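Local structure of beta-galacturonidase (Eisenbergiella tayi, 6NCW) at residues N428-W433 and I463-A468; C276-H281 and Y508-C513; Y486-L491 and K542-V547; L303-I308 and D550-L555. The protein hydrolyses beta-linked galacturonides as a family 2 glycoside hydrolase and possibly acts on beta-glucuronides as well. One frame throughout, in Å; residues are numbered along the deposited sequence.

Contact 1. Residues N428-W433 and I463-A468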
loop_
_atom_site.group_PDB
_atom_site.type_symbol
_atom_site.label_atom_id
_atom_site.label_comp_id
_atom_site.label_asym_id
_atom_site.label_seq_id
_atom_site.Cartn_x
_atom_site.Cartn_y
_atom_site.Cartn_z
ATOM N N ASN A 428 1.375 -26.311 -19.491
ATOM C CA ASN A 428 1.287 -25.348 -18.397
ATOM C C ASN A 428 1.497 -26.092 -17.081
ATOM O O ASN A 428 0.752 -27.031 -16.773
ATOM C CB ASN A 428 -0.079 -24.663 -18.399
ATOM C CG ASN A 428 -0.386 -23.992 -19.720
ATOM O OD1 ASN A 428 0.522 -23.711 -20.507
ATOM N ND2 ASN A 428 -1.665 -23.713 -19.970
ATOM N N ILE A 429 2.503 -25.694 -16.315
ATOM C CA ILE A 429 2.792 -26.356 -15.039
ATOM C C ILE A 429 3.053 -25.298 -13.982
ATOM O O ILE A 429 3.666 -24.260 -14.265
ATOM C CB ILE A 429 3.997 -27.331 -15.120
ATOM C CG1 ILE A 429 5.296 -26.583 -15.400
ATOM C CG2 ILE A 429 3.744 -28.443 -16.143
ATOM C CD1 ILE A 429 6.554 -27.471 -15.328
ATOM N N TYR A 430 2.609 -25.568 -12.751
ATOM C CA TYR A 430 2.849 -24.648 -11.634
ATOM C C TYR A 430 3.435 -25.316 -10.381
ATOM O O TYR A 430 2.940 -25.115 -9.272
ATOM C CB TYR A 430 1.546 -23.943 -11.294
ATOM C CG TYR A 430 1.062 -23.003 -12.378
ATOM C CD1 TYR A 430 0.246 -23.452 -13.400
ATOM C CD2 TYR A 430 1.423 -21.654 -12.362
ATOM C CE1 TYR A 430 -0.218 -22.575 -14.374
ATOM C CE2 TYR A 430 0.967 -20.781 -13.321
ATOM C CZ TYR A 430 0.150 -21.245 -14.326
ATOM O OH TYR A 430 -0.305 -20.365 -15.290
ATOM N N PRO A 431 4.521 -26.083 -10.512
ATOM C CA PRO A 431 5.186 -26.588 -9.300
ATOM C C PRO A 431 5.765 -25.425 -8.514
ATOM O O PRO A 431 6.259 -24.446 -9.093
ATOM C CB PRO A 431 6.295 -27.498 -9.845
ATOM C CG PRO A 431 6.603 -26.866 -11.227
ATOM C CD PRO A 431 5.236 -26.496 -11.738
ATOM N N LYS A 432 5.669 -25.535 -7.189
ATOM C CA LYS A 432 6.048 -24.548 -6.183
ATOM C C LYS A 432 5.012 -23.429 -6.077
ATOM O O LYS A 432 5.188 -22.500 -5.259
ATOM C CB LYS A 432 7.455 -23.968 -6.408
ATOM C CG LYS A 432 8.537 -25.003 -6.085
ATOM C CD LYS A 432 8.173 -25.720 -4.777
ATOM C CE LYS A 432 9.316 -26.578 -4.231
ATOM N NZ LYS A 432 10.467 -25.730 -3.792
ATOM N N TRP A 433 3.909 -23.497 -6.824
ATOM C CA TRP A 433 2.774 -22.629 -6.532
ATOM C C TRP A 433 1.540 -23.462 -6.202
ATOM O O TRP A 433 1.134 -23.491 -5.044
ATOM C CB TRP A 433 2.520 -21.630 -7.663
ATOM C CG TRP A 433 1.439 -20.657 -7.276
ATOM C CD1 TRP A 433 0.171 -20.604 -7.772
ATOM C CD2 TRP A 433 1.512 -19.645 -6.256
ATOM N NE1 TRP A 433 -0.550 -19.603 -7.149
ATOM C CE2 TRP A 433 0.251 -19.001 -6.214
ATOM C CE3 TRP A 433 2.522 -19.209 -5.395
ATOM C CZ2 TRP A 433 -0.026 -17.951 -5.336
ATOM C CZ3 TRP A 433 2.238 -18.153 -4.505
ATOM C CH2 TRP A 433 0.985 -17.544 -4.497
ATOM N N ILE A 463 7.423 -25.209 -22.173
ATOM C CA ILE A 463 6.607 -24.854 -21.011
ATOM C C ILE A 463 5.883 -23.551 -21.350
ATOM O O ILE A 463 6.498 -22.480 -21.399
ATOM C CB ILE A 463 7.450 -24.690 -19.739
ATOM C CG1 ILE A 463 8.135 -26.010 -19.352
ATOM C CG2 ILE A 463 6.570 -24.159 -18.584
ATOM C CD1 ILE A 463 7.167 -27.167 -19.208
ATOM N N THR A 464 4.582 -23.633 -21.604
ATOM C CA THR A 464 3.846 -22.463 -22.056
ATOM C C THR A 464 3.288 -21.634 -20.907
ATOM O O THR A 464 2.823 -20.514 -21.155
ATOM C CB THR A 464 2.711 -22.873 -23.011
ATOM O OG1 THR A 464 2.135 -24.121 -22.595
ATOM C CG2 THR A 464 3.264 -22.997 -24.421
ATOM N N GLU A 465 3.351 -22.146 -19.672
ATOM C CA GLU A 465 3.041 -21.394 -18.452
ATOM C C GLU A 465 3.842 -21.977 -17.301
ATOM O O GLU A 465 3.836 -23.192 -17.119
ATOM C CB GLU A 465 1.545 -21.456 -18.089
ATOM C CG GLU A 465 0.663 -20.580 -18.960
ATOM C CD GLU A 465 -0.830 -20.775 -18.714
ATOM O OE1 GLU A 465 -1.587 -20.569 -19.690
ATOM O OE2 GLU A 465 -1.241 -21.122 -17.571
ATOM N N ILE A 466 4.545 -21.114 -16.568
ATOM C CA ILE A 466 5.042 -21.394 -15.224
ATOM C C ILE A 466 5.148 -20.057 -14.488
ATOM O O ILE A 466 5.457 -19.025 -15.091
ATOM C CB ILE A 466 6.402 -22.144 -15.278
ATOM C CG1 ILE A 466 6.780 -22.735 -13.918
ATOM C CG2 ILE A 466 7.513 -21.224 -15.782
ATOM C CD1 ILE A 466 7.803 -23.890 -14.038
ATOM N N GLY A 467 4.892 -20.062 -13.182
ATOM C CA GLY A 467 4.991 -18.825 -12.424
ATOM C C GLY A 467 4.366 -18.942 -11.042
ATOM O O GLY A 467 4.135 -20.045 -10.530
ATOM N N ALA A 468 4.093 -17.779 -10.449
ATOM C CA ALA A 468 3.673 -17.745 -9.053
ATOM C C ALA A 468 2.971 -16.425 -8.754
ATOM O O ALA A 468 3.297 -15.385 -9.336
ATOM C CB ALA A 468 4.876 -17.922 -8.119
#
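The carboxylate of E465 is met by Y430 and N428. Y430 OH donates to E465 OE2 over 2.6 Å, arriving on the anti side, 29° out of the carboxylate plane; with CG anti to the carbonyl carbon (chi1 -67°), the tyrosine ring is carried back to the acid. N428 instead lies flat against it, amide and carboxylate planes 15° apart, with N428 CG 3.4 Å from E465 CD, while its ND2 bonds to N377 and E378. R309 makes a salt bridge to E465 OE1, which also binds a glycerol. One shell out, T464 OG1 donates to N428 OD1 at 2.7 Å and so fixes the rotation of that amide. A bond of 2.9 Å from I429 N to E465 O sets the backbones in register, and I429 CD1 packs on I463 CD1 at 3.9 Å. Neighbouring parallel strands 425-428 and 461-466 thus present side chains at their C-terminal ends, the usual place for a TIM-barrel active site; here E465 and N377 are galacturonate-binding residues.

Contact 2. Residues C276-H281 and Y508-C513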
loop_
_atom_site.group_PDB
_atom_site.type_symbol
_atom_site.label_atom_id
_atom_site.label_comp_id
_atom_site.label_asym_id
_atom_site.label_seq_id
_atom_site.Cartn_x
_atom_site.Cartn_y
_atom_site.Cartn_z
ATOM N N CYS A 276 3.780 -14.792 -21.115
ATOM C CA CYS A 276 2.364 -14.709 -21.393
ATOM C C CYS A 276 1.927 -13.273 -21.137
ATOM O O CYS A 276 2.286 -12.689 -20.116
ATOM C CB CYS A 276 1.589 -15.678 -20.504
ATOM S SG CYS A 276 1.989 -17.434 -20.790
ATOM N N ARG A 277 1.182 -12.684 -22.073
ATOM C CA ARG A 277 0.680 -11.330 -21.876
ATOM C C ARG A 277 -0.762 -11.245 -22.352
ATOM O O ARG A 277 -1.047 -11.486 -23.534
ATOM C CB ARG A 277 1.552 -10.295 -22.597
ATOM C CG ARG A 277 1.008 -8.858 -22.522
ATOM C CD ARG A 277 1.832 -7.915 -23.407
ATOM N NE ARG A 277 1.258 -6.575 -23.501
ATOM C CZ ARG A 277 0.321 -6.211 -24.376
ATOM N NH1 ARG A 277 -0.169 -7.099 -25.233
ATOM N NH2 ARG A 277 -0.133 -4.958 -24.386
ATOM N N HIS A 278 -1.654 -10.899 -21.422
ATOM C CA HIS A 278 -3.033 -10.514 -21.719
ATOM C C HIS A 278 -3.096 -9.086 -22.247
ATOM O O HIS A 278 -2.313 -8.218 -21.849
ATOM C CB HIS A 278 -3.904 -10.600 -20.449
ATOM C CG HIS A 278 -4.554 -11.933 -20.250
ATOM N ND1 HIS A 278 -5.544 -12.407 -21.086
ATOM C CD2 HIS A 278 -4.336 -12.907 -19.332
ATOM C CE1 HIS A 278 -5.915 -13.609 -20.686
ATOM N NE2 HIS A 278 -5.210 -13.928 -19.613
ATOM N N GLU A 279 -4.073 -8.830 -23.109
ATOM C CA GLU A 279 -4.474 -7.459 -23.423
ATOM C C GLU A 279 -5.323 -6.943 -22.257
ATOM O O GLU A 279 -6.556 -7.033 -22.263
ATOM C CB GLU A 279 -5.237 -7.401 -24.746
ATOM C CG GLU A 279 -4.370 -7.777 -25.979
ATOM C CD GLU A 279 -5.102 -7.566 -27.330
ATOM O OE1 GLU A 279 -4.424 -7.312 -28.365
ATOM O OE2 GLU A 279 -6.348 -7.675 -27.351
ATOM N N ASP A 280 -4.661 -6.421 -21.221
ATOM C CA ASP A 280 -5.395 -5.902 -20.073
ATOM C C ASP A 280 -4.612 -4.765 -19.428
ATOM O O ASP A 280 -3.379 -4.806 -19.361
ATOM C CB ASP A 280 -5.673 -7.013 -19.062
ATOM C CG ASP A 280 -6.726 -6.614 -18.026
ATOM O OD1 ASP A 280 -6.330 -6.216 -16.907
ATOM O OD2 ASP A 280 -7.947 -6.693 -18.339
ATOM N N HIS A 281 -5.333 -3.749 -18.951
ATOM C CA HIS A 281 -4.683 -2.578 -18.370
ATOM C C HIS A 281 -5.724 -1.874 -17.519
ATOM O O HIS A 281 -6.901 -1.839 -17.911
ATOM C CB HIS A 281 -4.144 -1.646 -19.463
ATOM C CG HIS A 281 -3.419 -0.437 -18.957
ATOM N ND1 HIS A 281 -4.057 0.605 -18.318
ATOM C CD2 HIS A 281 -2.113 -0.084 -19.043
ATOM C CE1 HIS A 281 -3.174 1.543 -18.023
ATOM N NE2 HIS A 281 -1.986 1.142 -18.437
ATOM N N TYR A 508 7.377 -19.806 -21.443
ATOM C CA TYR A 508 6.656 -18.546 -21.272
ATOM C C TYR A 508 6.250 -18.429 -19.815
ATOM O O TYR A 508 5.485 -19.257 -19.305
ATOM C CB TYR A 508 5.412 -18.428 -22.158
ATOM C CG TYR A 508 5.707 -18.338 -23.621
ATOM C CD1 TYR A 508 5.638 -19.473 -24.429
ATOM C CD2 TYR A 508 6.062 -17.124 -24.210
ATOM C CE1 TYR A 508 5.927 -19.409 -25.786
ATOM C CE2 TYR A 508 6.338 -17.047 -25.568
ATOM C CZ TYR A 508 6.282 -18.197 -26.349
ATOM O OH TYR A 508 6.562 -18.138 -27.697
ATOM N N ILE A 509 6.767 -17.398 -19.154
ATOM C CA ILE A 509 6.338 -17.088 -17.799
ATOM C C ILE A 509 4.867 -16.690 -17.792
ATOM O O ILE A 509 4.411 -15.875 -18.610
ATOM C CB ILE A 509 7.224 -15.979 -17.213
ATOM C CG1 ILE A 509 8.635 -16.541 -16.952
ATOM C CG2 ILE A 509 6.635 -15.470 -15.903
ATOM C CD1 ILE A 509 9.699 -15.507 -16.781
ATOM N N TRP A 510 4.116 -17.262 -16.860
ATOM C CA TRP A 510 2.788 -16.768 -16.533
ATOM C C TRP A 510 2.953 -15.867 -15.316
ATOM O O TRP A 510 3.224 -16.367 -14.221
ATOM C CB TRP A 510 1.801 -17.902 -16.234
ATOM C CG TRP A 510 0.465 -17.303 -15.916
ATOM C CD1 TRP A 510 0.044 -16.820 -14.706
ATOM C CD2 TRP A 510 -0.593 -17.005 -16.860
ATOM N NE1 TRP A 510 -1.218 -16.273 -14.827
ATOM C CE2 TRP A 510 -1.628 -16.373 -16.138
ATOM C CE3 TRP A 510 -0.761 -17.228 -18.237
ATOM C CZ2 TRP A 510 -2.827 -15.967 -16.742
ATOM C CZ3 TRP A 510 -1.954 -16.828 -18.839
ATOM C CH2 TRP A 510 -2.971 -16.198 -18.084
ATOM N N GLN A 511 2.799 -14.544 -15.485
ATOM C CA GLN A 511 2.523 -13.865 -16.735
ATOM C C GLN A 511 3.170 -12.488 -16.637
ATOM O O GLN A 511 3.788 -12.170 -15.644
ATOM C CB GLN A 511 1.005 -13.757 -17.016
ATOM C CG GLN A 511 0.234 -12.925 -15.992
ATOM C CD GLN A 511 -1.220 -12.664 -16.395
ATOM O OE1 GLN A 511 -1.531 -12.415 -17.588
ATOM N NE2 GLN A 511 -2.126 -12.731 -15.406
ATOM N N PHE A 512 3.033 -11.666 -17.677
ATOM C CA PHE A 512 3.695 -10.365 -17.679
ATOM C C PHE A 512 3.163 -9.453 -16.571
ATOM O O PHE A 512 3.930 -8.942 -15.745
ATOM C CB PHE A 512 3.525 -9.696 -19.049
ATOM C CG PHE A 512 3.941 -8.258 -19.060
ATOM C CD1 PHE A 512 3.026 -7.261 -19.349
ATOM C CD2 PHE A 512 5.247 -7.901 -18.756
ATOM C CE1 PHE A 512 3.416 -5.923 -19.357
ATOM C CE2 PHE A 512 5.641 -6.576 -18.738
ATOM C CZ PHE A 512 4.730 -5.583 -19.050
ATOM N N CYS A 513 1.852 -9.194 -16.560
ATOM C CA CYS A 513 1.294 -8.213 -15.639
ATOM C C CYS A 513 0.073 -8.803 -14.954
ATOM O O CYS A 513 -0.497 -9.791 -15.410
ATOM C CB CYS A 513 0.917 -6.911 -16.351
ATOM S SG CYS A 513 -0.358 -7.136 -17.604
HETATM O O HOH W 1 -0.339 -10.350 -18.693
#
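C276 and I509 join the first and last strands of the TIM barrel, 268-276 and 504-509, where the parallel sheet closes on itself. Two backbone hydrogen bonds join the segments. C276 N donates to I509 O at 2.8 Å, and F512 N returns to C276 O at 2.7 Å, the donor nearly in line with the C276 carbonyl (C=O...N 173°), although the N-H itself is bent to 151°. Between the two bonds the peptide joining W510 to Q511 is cis, a non-proline cis peptide like that found after the last barrel strand in related retaining glycosidases.

The aromatic and apolar contacts gather round W510. C276 CB comes within 3.6 Å of W510 CE3, obliquely to the ring, and the sulfur stands obliquely beside the same ring. The rings of H278 and W510 meet rim to rim with planes at 88°, H278 NE2 lying 3.5 Å from W510 CH2; H278 ND1 bonds to Y313, and W510 NE1 to N530 of the galacturonate site. On another side R277, extended with CG anti to its own N, runs alongside F512 before its guanidinium reaches D296 of helix 290-302.

A water adds a further polar link. This single molecule donates to Q511 OE1 at 2.6 Å while accepting from H278 N at 3.1 Å and from C513 N at 3.3 Å.

Contact 3. Residues Y486-L491 and K542-V547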
loop_
_atom_site.group_PDB
_atom_site.type_symbol
_atom_site.label_atom_id
_atom_site.label_comp_id
_atom_site.label_asym_id
_atom_site.label_seq_id
_atom_site.Cartn_x
_atom_site.Cartn_y
_atom_site.Cartn_z
ATOM N N TYR A 486 8.327 -14.669 -1.600
ATOM C CA TYR A 486 8.112 -16.035 -2.045
ATOM C C TYR A 486 8.123 -16.113 -3.566
ATOM O O TYR A 486 8.637 -17.079 -4.139
ATOM C CB TYR A 486 6.810 -16.614 -1.504
ATOM C CG TYR A 486 6.684 -18.056 -1.932
ATOM C CD1 TYR A 486 5.999 -18.409 -3.094
ATOM C CD2 TYR A 486 7.323 -19.060 -1.215
ATOM C CE1 TYR A 486 5.907 -19.740 -3.505
ATOM C CE2 TYR A 486 7.234 -20.379 -1.605
ATOM C CZ TYR A 486 6.523 -20.718 -2.755
ATOM O OH TYR A 486 6.458 -22.041 -3.147
ATOM N N GLN A 487 7.539 -15.117 -4.243
ATOM C CA GLN A 487 7.498 -15.174 -5.698
ATOM C C GLN A 487 8.907 -15.154 -6.275
ATOM O O GLN A 487 9.171 -15.782 -7.306
ATOM C CB GLN A 487 6.680 -14.021 -6.276
ATOM C CG GLN A 487 6.551 -14.105 -7.798
ATOM C CD GLN A 487 5.969 -12.844 -8.429
ATOM O OE1 GLN A 487 6.397 -11.712 -8.120
ATOM N NE2 GLN A 487 4.993 -13.026 -9.318
ATOM N N VAL A 488 9.815 -14.412 -5.633
ATOM C CA VAL A 488 11.215 -14.399 -6.044
ATOM C C VAL A 488 11.777 -15.816 -6.028
ATOM O O VAL A 488 12.367 -16.277 -7.012
ATOM C CB VAL A 488 12.033 -13.470 -5.128
ATOM C CG1 VAL A 488 13.553 -13.768 -5.270
ATOM C CG2 VAL A 488 11.726 -12.019 -5.432
ATOM N N GLN A 489 11.568 -16.537 -4.918
ATOM C CA GLN A 489 12.117 -17.882 -4.764
ATOM C C GLN A 489 11.520 -18.842 -5.779
ATOM O O GLN A 489 12.232 -19.661 -6.365
ATOM C CB GLN A 489 11.858 -18.414 -3.353
ATOM C CG GLN A 489 12.303 -17.505 -2.211
ATOM C CD GLN A 489 11.798 -17.970 -0.830
ATOM O OE1 GLN A 489 12.088 -17.337 0.192
ATOM N NE2 GLN A 489 11.040 -19.076 -0.802
ATOM N N ALA A 490 10.200 -18.797 -5.959
ATOM C CA ALA A 490 9.542 -19.684 -6.911
ATOM C C ALA A 490 10.080 -19.479 -8.328
ATOM O O ALA A 490 10.466 -20.442 -9.005
ATOM C CB ALA A 490 8.032 -19.460 -6.875
ATOM N N LEU A 491 10.141 -18.224 -8.781
ATOM C CA LEU A 491 10.567 -17.963 -10.158
ATOM C C LEU A 491 12.024 -18.358 -10.366
ATOM O O LEU A 491 12.380 -18.900 -11.418
ATOM C CB LEU A 491 10.342 -16.495 -10.519
ATOM C CG LEU A 491 9.006 -16.135 -11.200
ATOM C CD1 LEU A 491 8.945 -16.753 -12.588
ATOM C CD2 LEU A 491 7.821 -16.613 -10.360
ATOM N N LYS A 542 7.608 -5.999 -9.554
ATOM C CA LYS A 542 7.662 -6.725 -8.294
ATOM C C LYS A 542 9.106 -7.166 -8.034
ATOM O O LYS A 542 9.977 -7.014 -8.892
ATOM C CB LYS A 542 6.725 -7.933 -8.333
ATOM C CG LYS A 542 5.252 -7.583 -8.484
ATOM C CD LYS A 542 4.379 -8.824 -8.515
ATOM C CE LYS A 542 2.994 -8.479 -9.086
ATOM N NZ LYS A 542 2.172 -9.676 -9.286
ATOM N N LEU A 543 9.375 -7.702 -6.834
ATOM C CA LEU A 543 10.748 -8.108 -6.532
ATOM C C LEU A 543 11.248 -9.150 -7.533
ATOM O O LEU A 543 12.387 -9.066 -8.004
ATOM C CB LEU A 543 10.864 -8.641 -5.098
ATOM C CG LEU A 543 10.576 -7.704 -3.912
ATOM C CD1 LEU A 543 10.688 -8.456 -2.592
ATOM C CD2 LEU A 543 11.555 -6.533 -3.914
ATOM N N ALA A 544 10.394 -10.116 -7.900
ATOM C CA ALA A 544 10.761 -11.153 -8.860
ATOM C C ALA A 544 11.196 -10.600 -10.214
ATOM O O ALA A 544 11.747 -11.349 -11.018
ATOM C CB ALA A 544 9.593 -12.118 -9.070
ATOM N N TYR A 545 10.971 -9.319 -10.491
ATOM C CA TYR A 545 11.380 -8.764 -11.774
ATOM C C TYR A 545 12.884 -8.910 -11.973
ATOM O O TYR A 545 13.345 -9.252 -13.071
ATOM C CB TYR A 545 10.929 -7.306 -11.840
ATOM C CG TYR A 545 11.193 -6.517 -13.106
ATOM C CD1 TYR A 545 12.473 -6.068 -13.427
ATOM C CD2 TYR A 545 10.134 -6.116 -13.920
ATOM C CE1 TYR A 545 12.699 -5.302 -14.543
ATOM C CE2 TYR A 545 10.347 -5.346 -15.031
ATOM C CZ TYR A 545 11.622 -4.947 -15.346
ATOM O OH TYR A 545 11.811 -4.179 -16.460
ATOM N N GLU A 546 13.661 -8.707 -10.906
ATOM C CA GLU A 546 15.116 -8.792 -11.033
ATOM C C GLU A 546 15.589 -10.235 -11.181
ATOM O O GLU A 546 16.634 -10.480 -11.789
ATOM C CB GLU A 546 15.791 -8.124 -9.835
ATOM C CG GLU A 546 15.569 -6.613 -9.781
ATOM C CD GLU A 546 16.076 -5.910 -11.045
ATOM O OE1 GLU A 546 15.333 -5.076 -11.629
ATOM O OE2 GLU A 546 17.214 -6.213 -11.467
ATOM N N VAL A 547 14.823 -11.195 -10.659
ATOM C CA VAL A 547 15.146 -12.611 -10.815
ATOM C C VAL A 547 14.940 -13.059 -12.260
ATOM O O VAL A 547 15.760 -13.802 -12.821
ATOM C CB VAL A 547 14.292 -13.441 -9.835
ATOM C CG1 VAL A 547 14.076 -14.861 -10.362
ATOM C CG2 VAL A 547 14.968 -13.506 -8.488
HETATM O O HOH W 2 8.110 -10.679 -6.358
#
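The last two helices of the TIM barrel's outer layer, 484-500 and 544-553, pack against each other through V488, A544 and V547. No direct hydrogen bond spans the pair, so the fit rests on apolar groups, the chain of Q487 and one water. V488 is forked over residues 543-547, each methyl serving a different neighbour. Its CG1, placed anti to the backbone N (chi1 163°), reaches V547 CG2 at 3.5 Å, whereas V488 CG2 settles 3.5 Å from L543 CB and close to the backbone N of A544. A turn later, V547 CG1 rests on L491 CB at 4.1 Å. A544, with just a methyl to place, lets the backbones come close: V488 CA and A544 CA are 4.3 Å apart.

Polar chains line one flank. Q487 lies against A544 CB, its OE1 3.4 Å away, and extends across the K542 chain at about a right angle, with Q487 OE1 3.5 Å from K542 CD; its NE2 goes on to A468 O and G533 O. K542 NZ forms a salt bridge with D514, and R475 of the fourth subunit packs on L543. The amide oxygen of Q487 is tied to the backbone of A544 by water, which donates to Q487 OE1 at 2.7 Å and accepts from A544 N at 2.8 Å.

Contact 4. Residues L303-I308 and D550-L555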
loop_
_atom_site.group_PDB
_atom_site.type_symbol
_atom_site.label_atom_id
_atom_site.label_comp_id
_atom_site.label_asym_id
_atom_site.label_seq_id
_atom_site.Cartn_x
_atom_site.Cartn_y
_atom_site.Cartn_z
ATOM N N LEU A 303 13.435 -7.094 -19.547
ATOM C CA LEU A 303 13.519 -8.344 -18.809
ATOM C C LEU A 303 14.375 -9.401 -19.507
ATOM O O LEU A 303 14.676 -10.429 -18.890
ATOM C CB LEU A 303 12.112 -8.875 -18.561
ATOM C CG LEU A 303 11.385 -8.172 -17.407
ATOM C CD1 LEU A 303 9.873 -8.209 -17.558
ATOM C CD2 LEU A 303 11.806 -8.791 -16.065
ATOM N N GLY A 304 14.782 -9.175 -20.759
ATOM C CA GLY A 304 15.552 -10.147 -21.505
ATOM C C GLY A 304 14.750 -11.089 -22.374
ATOM O O GLY A 304 15.342 -11.979 -22.999
ATOM N N ALA A 305 13.436 -10.902 -22.470
ATOM C CA ALA A 305 12.603 -11.817 -23.232
ATOM C C ALA A 305 12.813 -11.636 -24.727
ATOM O O ALA A 305 13.194 -10.559 -25.209
ATOM C CB ALA A 305 11.122 -11.617 -22.893
ATOM N N ASN A 306 12.561 -12.708 -25.467
ATOM C CA ASN A 306 12.547 -12.609 -26.915
ATOM C C ASN A 306 11.205 -13.017 -27.491
ATOM O O ASN A 306 11.064 -13.077 -28.712
ATOM C CB ASN A 306 13.680 -13.442 -27.534
ATOM C CG ASN A 306 13.569 -14.930 -27.236
ATOM O OD1 ASN A 306 12.508 -15.431 -26.850
ATOM N ND2 ASN A 306 14.680 -15.654 -27.423
ATOM N N SER A 307 10.211 -13.301 -26.653
ATOM C CA SER A 307 8.983 -13.853 -27.202
ATOM C C SER A 307 7.792 -13.548 -26.297
ATOM O O SER A 307 7.930 -13.399 -25.077
ATOM C CB SER A 307 9.135 -15.357 -27.429
ATOM O OG SER A 307 8.011 -15.881 -28.107
ATOM N N ILE A 308 6.621 -13.441 -26.918
ATOM C CA ILE A 308 5.361 -13.226 -26.221
ATOM C C ILE A 308 4.346 -14.252 -26.713
ATOM O O ILE A 308 4.348 -14.639 -27.885
ATOM C CB ILE A 308 4.832 -11.792 -26.426
ATOM C CG1 ILE A 308 5.689 -10.814 -25.645
ATOM C CG2 ILE A 308 3.368 -11.676 -26.021
ATOM C CD1 ILE A 308 5.454 -9.403 -26.039
ATOM N N ASP A 550 17.701 -11.315 -14.472
ATOM C CA ASP A 550 18.977 -12.017 -14.345
ATOM C C ASP A 550 18.987 -13.301 -15.158
ATOM O O ASP A 550 19.978 -13.609 -15.827
ATOM C CB ASP A 550 19.272 -12.347 -12.887
ATOM C CG ASP A 550 19.643 -11.123 -12.072
ATOM O OD1 ASP A 550 19.928 -10.055 -12.662
ATOM O OD2 ASP A 550 19.627 -11.232 -10.824
ATOM N N SER A 551 17.895 -14.068 -15.108
ATOM C CA SER A 551 17.843 -15.332 -15.834
ATOM C C SER A 551 17.824 -15.112 -17.344
ATOM O O SER A 551 18.642 -15.685 -18.070
ATOM C CB SER A 551 16.623 -16.142 -15.404
ATOM O OG SER A 551 16.474 -17.276 -16.237
ATOM N N TYR A 552 16.896 -14.279 -17.835
ATOM C CA TYR A 552 16.727 -14.146 -19.280
ATOM C C TYR A 552 17.899 -13.409 -19.929
ATOM O O TYR A 552 18.233 -13.677 -21.087
ATOM C CB TYR A 552 15.420 -13.422 -19.599
ATOM C CG TYR A 552 14.156 -14.268 -19.584
ATOM C CD1 TYR A 552 14.155 -15.576 -19.113
ATOM C CD2 TYR A 552 12.963 -13.746 -20.060
ATOM C CE1 TYR A 552 12.988 -16.346 -19.116
ATOM C CE2 TYR A 552 11.796 -14.498 -20.058
ATOM C CZ TYR A 552 11.809 -15.795 -19.592
ATOM O OH TYR A 552 10.637 -16.532 -19.612
ATOM N N ARG A 553 18.504 -12.453 -19.226
ATOM C CA ARG A 553 19.657 -11.745 -19.772
ATOM C C ARG A 553 20.920 -12.604 -19.812
ATOM O O ARG A 553 21.888 -12.228 -20.477
ATOM C CB ARG A 553 19.919 -10.485 -18.953
ATOM C CG ARG A 553 18.871 -9.411 -19.126
ATOM C CD ARG A 553 19.531 -8.264 -19.806
ATOM N NE ARG A 553 19.046 -6.973 -19.361
ATOM C CZ ARG A 553 18.391 -6.138 -20.156
ATOM N NH1 ARG A 553 18.152 -6.499 -21.419
ATOM N NH2 ARG A 553 17.970 -4.960 -19.688
ATOM N N SER A 554 20.938 -13.745 -19.133
ATOM C CA SER A 554 22.096 -14.622 -19.153
ATOM C C SER A 554 22.028 -15.653 -20.276
ATOM O O SER A 554 22.849 -16.575 -20.314
ATOM C CB SER A 554 22.232 -15.330 -17.809
ATOM O OG SER A 554 21.210 -16.295 -17.653
ATOM N N LEU A 555 21.061 -15.535 -21.174
ATOM C CA LEU A 555 20.868 -16.555 -22.185
ATOM C C LEU A 555 20.598 -15.866 -23.504
ATOM O O LEU A 555 20.014 -14.780 -23.540
ATOM C CB LEU A 555 19.717 -17.499 -21.822
ATOM C CG LEU A 555 19.972 -18.506 -20.695
ATOM C CD1 LEU A 555 18.663 -19.095 -20.256
ATOM C CD2 LEU A 555 20.909 -19.611 -21.143
#
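A chi1 of -82° in Y552 sets CG opposite the carbonyl carbon, and a chi2 of only 9° turns the ring so that CD2 comes close to A305. Y552 CB then lies 3.2 Å from L303 O and 3.7 Å from G304 C, while Y552 CD2 comes within 3.7 Å of A305 CA and 4.0 Å of A305 CB. G304, at positive phi, ends helix 290-302 in a Schellman motif; having no side chain, it leaves room for this close approach. R553 passes along the same glycine, its CG 4.1 Å from G304 CA, and bends at chi2 and chi3 to reach D302 in a salt bridge. K273 NZ bonds to both G304 O and Y552 O, joining the two segments from the side of strand 268-276. From helix 544-553 the tyrosine side chain touches L495 of helix 484-500 and V507 and I509 of strand 504-509, and its hydroxyl bonds to G274 O of strand 268-276.

Overall arrangement
Followed from the N terminus, the barrel illustrates how long loops interlock. Contact 2 opens first, on leaving strand 268-276, and contact 4 opens soon after, between helix 290-302 and strand 307-309. Contact 1 opens and closes within both, joining strands 425-428 and 461-466. Contact 3 then starts on helix 484-500, before contact 2 closes at the end of strand 504-509; those two cross, as do contacts 2 and 4. Contact 3 closes as helix 544-553 begins, and contact 4 closes at that helix's end, enclosing contacts 1 and 3. Contacts 1 and 2 meet through neighbouring strands, whereas 3 and 4 share the last helix, binding inner sheet and outer layer together.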